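Local structure of transcriptional repressor PagR (Bacillus anthracis, 2ZKZ) at residues D17-L20 against L21-M24; C63-G67 against K68-R72. The protein represses expression of the anthrax genes pagA and atxA as a dimeric DNA-binding transcription factor of the ArsR family. All blocks are in the same frame, centred on the assembly; numbering follows the deposited sequence.

How the contacts relate
Contact 1 lies within helix 14-24, and contact 2 is the turn that leads from helix 55-65 to strand 71-75; along the chain they follow in series, and their centres are about 11 Å apart. They meet directly. A salt bridge of 2.7 Å joins E19 OE2 of contact 1 to K68 NZ of contact 2, while T23 CG2 packs against V69 CG2 at 3.6 Å. Contact 1 also faces the second subunit, which contact 2 does not touch. The predicted helix-turn-helix motif, residues 43-62, ends just before contact 2, so the pair connects the dimer-facing helix with the end of the DNA-binding unit.

Contact 1: residues D17-L20 against L21-M24; sequences DAEL and LKTM
T23 turns its hydroxyl back along helix 14-24 onto the carbonyl of E19, one turn earlier, and gives that oxygen a second bond. The hydroxyl oxygen stands beside its own backbone N (chi1 -54°), from where T23 OG1 donates to E19 O at 2.8 Å. The amide T23 N donates to the same oxygen, E19 O, at 3.0 Å, and the two donors arrive from opposite faces of the carbonyl plane. E19 takes another course: its chain bends at chi2 (59°) and folds forward over the next turn, crossing K22 and T23 at a slant. One carboxylate oxygen, E19 OE1, comes alongside the K22 chain and meets K22 CD at 3.7 Å, a contact with the aliphatic part, since the chain beyond CD leads the ammonium group away; E19 OE1 and K22 NZ remain 5.9 Å apart. The other oxygen, E19 OE2, lies 3.6 Å from T23 OG1. On a different side of the helix L20 and M24 meet loosely, L20 CG lying 4.3 Å from the selenium of M24, which is a selenomethionine. The M24 chain also runs past the L20 carbonyl, M24 CG being 3.3 Å from L20 O. L20 continues onto K87 and V88 of helix 86-95, and L21 onto I91 there. D17 and L21 touch L30 of the second subunit, which places this helix at the dimer interface. Chemically, the E19 carbonyl is gripped twice by a single residue near the end of the helix, which ties the T23 hydroxyl to the backbone. The E19 carboxylate is drawn through OE2 toward a lysine outside the helix, K68, and this salt bridge would be expected to favour its ionised form.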
loop_
_atom_site.group_PDB
_atom_site.type_symbol
_atom_site.label_atom_id
_atom_site.label_comp_id
_atom_site.label_asym_id
_atom_site.label_seq_id
_atom_site.Cartn_x
_atom_site.Cartn_y
_atom_site.Cartn_z
ATOM N N ASP A 17 4.602 5.539 -6.137
ATOM C CA ASP A 17 4.282 4.252 -5.520
ATOM C C ASP A 17 3.912 4.416 -4.045
ATOM O O ASP A 17 2.961 3.794 -3.568
ATOM C CB ASP A 17 5.453 3.276 -5.658
ATOM C CG ASP A 17 5.754 2.932 -7.107
ATOM O OD1 ASP A 17 4.806 2.894 -7.924
ATOM O OD2 ASP A 17 6.937 2.685 -7.423
ATOM N N ALA A 18 4.665 5.237 -3.316
ATOM C CA ALA A 18 4.374 5.484 -1.899
ATOM C C ALA A 18 3.006 6.151 -1.735
ATOM O O ALA A 18 2.224 5.800 -0.842
ATOM C CB ALA A 18 5.461 6.371 -1.280
ATOM N N GLU A 19 2.735 7.125 -2.598
ATOM C CA GLU A 19 1.474 7.864 -2.581
ATOM C C GLU A 19 0.297 6.945 -2.940
ATOM O O GLU A 19 -0.807 7.117 -2.428
ATOM C CB GLU A 19 1.564 9.053 -3.557
ATOM C CG GLU A 19 0.307 9.921 -3.668
ATOM C CD GLU A 19 -0.112 10.542 -2.347
ATOM O OE1 GLU A 19 0.710 10.568 -1.409
ATOM O OE2 GLU A 19 -1.265 11.016 -2.248
ATOM N N LEU A 20 0.538 5.968 -3.809
ATOM C CA LEU A 20 -0.502 5.012 -4.199
ATOM C C LEU A 20 -0.896 4.167 -2.988
ATOM O O LEU A 20 -2.074 3.955 -2.715
ATOM C CB LEU A 20 -0.001 4.079 -5.315
ATOM C CG LEU A 20 -1.034 3.125 -5.934
ATOM C CD1 LEU A 20 -2.065 3.945 -6.725
ATOM C CD2 LEU A 20 -0.346 2.132 -6.859
ATOM N N LEU A 21 0.099 3.686 -2.253
ATOM C CA LEU A 21 -0.185 2.874 -1.078
ATOM C C LEU A 21 -0.879 3.726 -0.018
ATOM O O LEU A 21 -1.816 3.271 0.625
ATOM C CB LEU A 21 1.110 2.275 -0.517
ATOM C CG LEU A 21 1.934 1.378 -1.451
ATOM C CD1 LEU A 21 3.140 0.823 -0.674
ATOM C CD2 LEU A 21 1.084 0.235 -1.983
ATOM N N LYS A 22 -0.428 4.965 0.152
ATOM C CA LYS A 22 -1.032 5.855 1.137
ATOM C C LYS A 22 -2.517 6.090 0.843
ATOM O O LYS A 22 -3.350 6.055 1.745
ATOM C CB LYS A 22 -0.298 7.195 1.162
ATOM C CG LYS A 22 -0.844 8.187 2.192
ATOM C CD LYS A 22 -0.226 9.571 2.006
ATOM C CE LYS A 22 -0.802 10.583 2.988
ATOM N NZ LYS A 22 -0.406 10.248 4.382
ATOM N N THR A 23 -2.840 6.309 -0.430
ATOM C CA THR A 23 -4.215 6.559 -0.840
ATOM C C THR A 23 -5.120 5.343 -0.644
ATOM O O THR A 23 -6.313 5.492 -0.388
ATOM C CB THR A 23 -4.273 7.028 -2.320
ATOM O OG1 THR A 23 -3.398 8.149 -2.493
ATOM C CG2 THR A 23 -5.696 7.464 -2.698
HETATM N N MSE A 24 -4.559 4.143 -0.766
HETATM C CA MSE A 24 -5.326 2.903 -0.577
HETATM C C MSE A 24 -5.332 2.437 0.882
HETATM O O MSE A 24 -6.078 1.523 1.240
HETATM C CB MSE A 24 -4.725 1.757 -1.411
HETATM C CG MSE A 24 -4.666 1.964 -2.927
HETATM SE SE MSE A 24 -3.744 0.477 -3.806
HETATM C CE MSE A 24 -5.041 -0.908 -3.454
#

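Contact 2: residues C63-G67 against K68-R72; sequences CKMRG and KVLKR
M65 O, at the end of helix 55-65, accepts three backbone amides from the turn that follows. V69 N comes closest to M65 O, at 2.8 Å and in the carbonyl plane; K68 N is tilted from that plane, and L70 N stands well above it, although its N-H points almost straight at the oxygen (173°). G67 N returns a bond of 2.9 Å to L70 O. Together with the L70 N bond to M65 O, this makes R66 and L70 a single beta bridge. G67 has a positive phi (94°), at which a side chain would press on the preceding carbonyl oxygen. Against helix 27-39, M65 and L70 lie side by side and point the same way, with the selenomethionine methyl M65 CE 3.6 Å from L70 CD2. R66 bends at chi3 (62°) and lays its guanidinium flat on that of R72, with centres 4.0 Å apart and planes almost parallel. R72 NH1 sits over the middle of the R66 group, while R66 CD covers the R72 group. Two like charges are thus stacked, and Y81 of strand 78-82 touches both side chains. This tight turn joins the last helix of the predicted helix-turn-helix to the beta hairpin, or wing, of the winged-helix fold found in ArsR-family repressors.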
loop_
_atom_site.group_PDB
_atom_site.type_symbol
_atom_site.label_atom_id
_atom_site.label_comp_id
_atom_site.label_asym_id
_atom_site.label_seq_id
_atom_site.Cartn_x
_atom_site.Cartn_y
_atom_site.Cartn_z
ATOM N N CYS A 63 -13.352 10.831 -3.941
ATOM C CA CYS A 63 -12.673 12.067 -4.303
ATOM C C CYS A 63 -11.164 11.921 -4.111
ATOM O O CYS A 63 -10.378 12.275 -4.986
ATOM C CB CYS A 63 -13.201 13.215 -3.444
ATOM S SG CYS A 63 -12.477 14.805 -3.837
ATOM N N LYS A 64 -10.770 11.375 -2.964
ATOM C CA LYS A 64 -9.361 11.171 -2.649
ATOM C C LYS A 64 -8.695 10.138 -3.574
ATOM O O LYS A 64 -7.522 10.265 -3.919
ATOM C CB LYS A 64 -9.231 10.700 -1.202
ATOM C CG LYS A 64 -8.060 11.298 -0.442
ATOM C CD LYS A 64 -8.484 12.522 0.351
ATOM C CE LYS A 64 -7.356 13.001 1.253
ATOM N NZ LYS A 64 -7.800 14.085 2.173
HETATM N N MSE A 65 -9.454 9.122 -3.972
HETATM C CA MSE A 65 -8.944 8.048 -4.825
HETATM C C MSE A 65 -8.903 8.358 -6.320
HETATM O O MSE A 65 -8.042 7.846 -7.041
HETATM C CB MSE A 65 -9.782 6.787 -4.608
HETATM C CG MSE A 65 -9.940 6.415 -3.139
HETATM SE SE MSE A 65 -11.175 4.951 -2.831
HETATM C CE MSE A 65 -12.807 5.723 -3.436
ATOM N N ARG A 66 -9.836 9.178 -6.791
ATOM C CA ARG A 66 -9.897 9.503 -8.212
ATOM C C ARG A 66 -8.613 10.095 -8.778
ATOM O O ARG A 66 -8.095 11.081 -8.264
ATOM C CB ARG A 66 -11.052 10.475 -8.506
ATOM C CG ARG A 66 -11.010 10.973 -9.949
ATOM C CD ARG A 66 -12.153 11.903 -10.333
ATOM N NE ARG A 66 -12.178 13.137 -9.555
ATOM C CZ ARG A 66 -12.931 13.311 -8.477
ATOM N NH1 ARG A 66 -13.715 12.330 -8.057
ATOM N NH2 ARG A 66 -12.904 14.466 -7.827
ATOM N N GLY A 67 -8.115 9.497 -9.855
ATOM C CA GLY A 67 -6.914 10.010 -10.486
ATOM C C GLY A 67 -5.630 9.360 -10.016
ATOM O O GLY A 67 -4.598 9.471 -10.672
ATOM N N LYS A 68 -5.684 8.683 -8.876
ATOM C CA LYS A 68 -4.502 8.024 -8.340
ATOM C C LYS A 68 -4.731 6.525 -8.257
ATOM O O LYS A 68 -3.902 5.736 -8.694
ATOM C CB LYS A 68 -4.182 8.558 -6.941
ATOM C CG LYS A 68 -3.738 10.014 -6.897
ATOM C CD LYS A 68 -3.449 10.453 -5.465
ATOM C CE LYS A 68 -2.971 11.894 -5.419
ATOM N NZ LYS A 68 -2.786 12.360 -4.021
ATOM N N VAL A 69 -5.871 6.144 -7.695
ATOM C CA VAL A 69 -6.201 4.740 -7.516
ATOM C C VAL A 69 -7.334 4.289 -8.432
ATOM O O VAL A 69 -7.313 3.173 -8.958
ATOM C CB VAL A 69 -6.615 4.477 -6.050
ATOM C CG1 VAL A 69 -7.012 3.028 -5.862
ATOM C CG2 VAL A 69 -5.476 4.859 -5.120
ATOM N N LEU A 70 -8.310 5.172 -8.624
ATOM C CA LEU A 70 -9.482 4.876 -9.440
ATOM C C LEU A 70 -9.655 5.808 -10.634
ATOM O O LEU A 70 -9.168 6.944 -10.641
ATOM C CB LEU A 70 -10.741 4.955 -8.569
ATOM C CG LEU A 70 -11.290 3.701 -7.878
ATOM C CD1 LEU A 70 -10.208 2.696 -7.615
ATOM C CD2 LEU A 70 -11.992 4.118 -6.595
ATOM N N LYS A 71 -10.365 5.311 -11.640
ATOM C CA LYS A 71 -10.642 6.085 -12.837
ATOM C C LYS A 71 -12.123 6.467 -12.851
ATOM O O LYS A 71 -12.990 5.622 -12.622
ATOM C CB LYS A 71 -10.319 5.258 -14.085
ATOM C CG LYS A 71 -10.409 6.047 -15.382
ATOM C CD LYS A 71 -10.057 5.184 -16.577
ATOM C CE LYS A 71 -9.667 6.041 -17.774
ATOM N NZ LYS A 71 -10.624 7.163 -17.976
ATOM N N ARG A 72 -12.413 7.738 -13.094
ATOM C CA ARG A 72 -13.795 8.177 -13.171
ATOM C C ARG A 72 -14.188 8.145 -14.648
ATOM O O ARG A 72 -13.454 8.636 -15.506
ATOM C CB ARG A 72 -13.962 9.592 -12.609
ATOM C CG ARG A 72 -15.401 10.081 -12.646
ATOM C CD ARG A 72 -15.562 11.435 -11.970
ATOM N NE ARG A 72 -14.728 12.456 -12.595
ATOM C CZ ARG A 72 -14.597 13.696 -12.132
ATOM N NH1 ARG A 72 -15.250 14.069 -11.041
ATOM N NH2 ARG A 72 -13.806 14.557 -12.753
#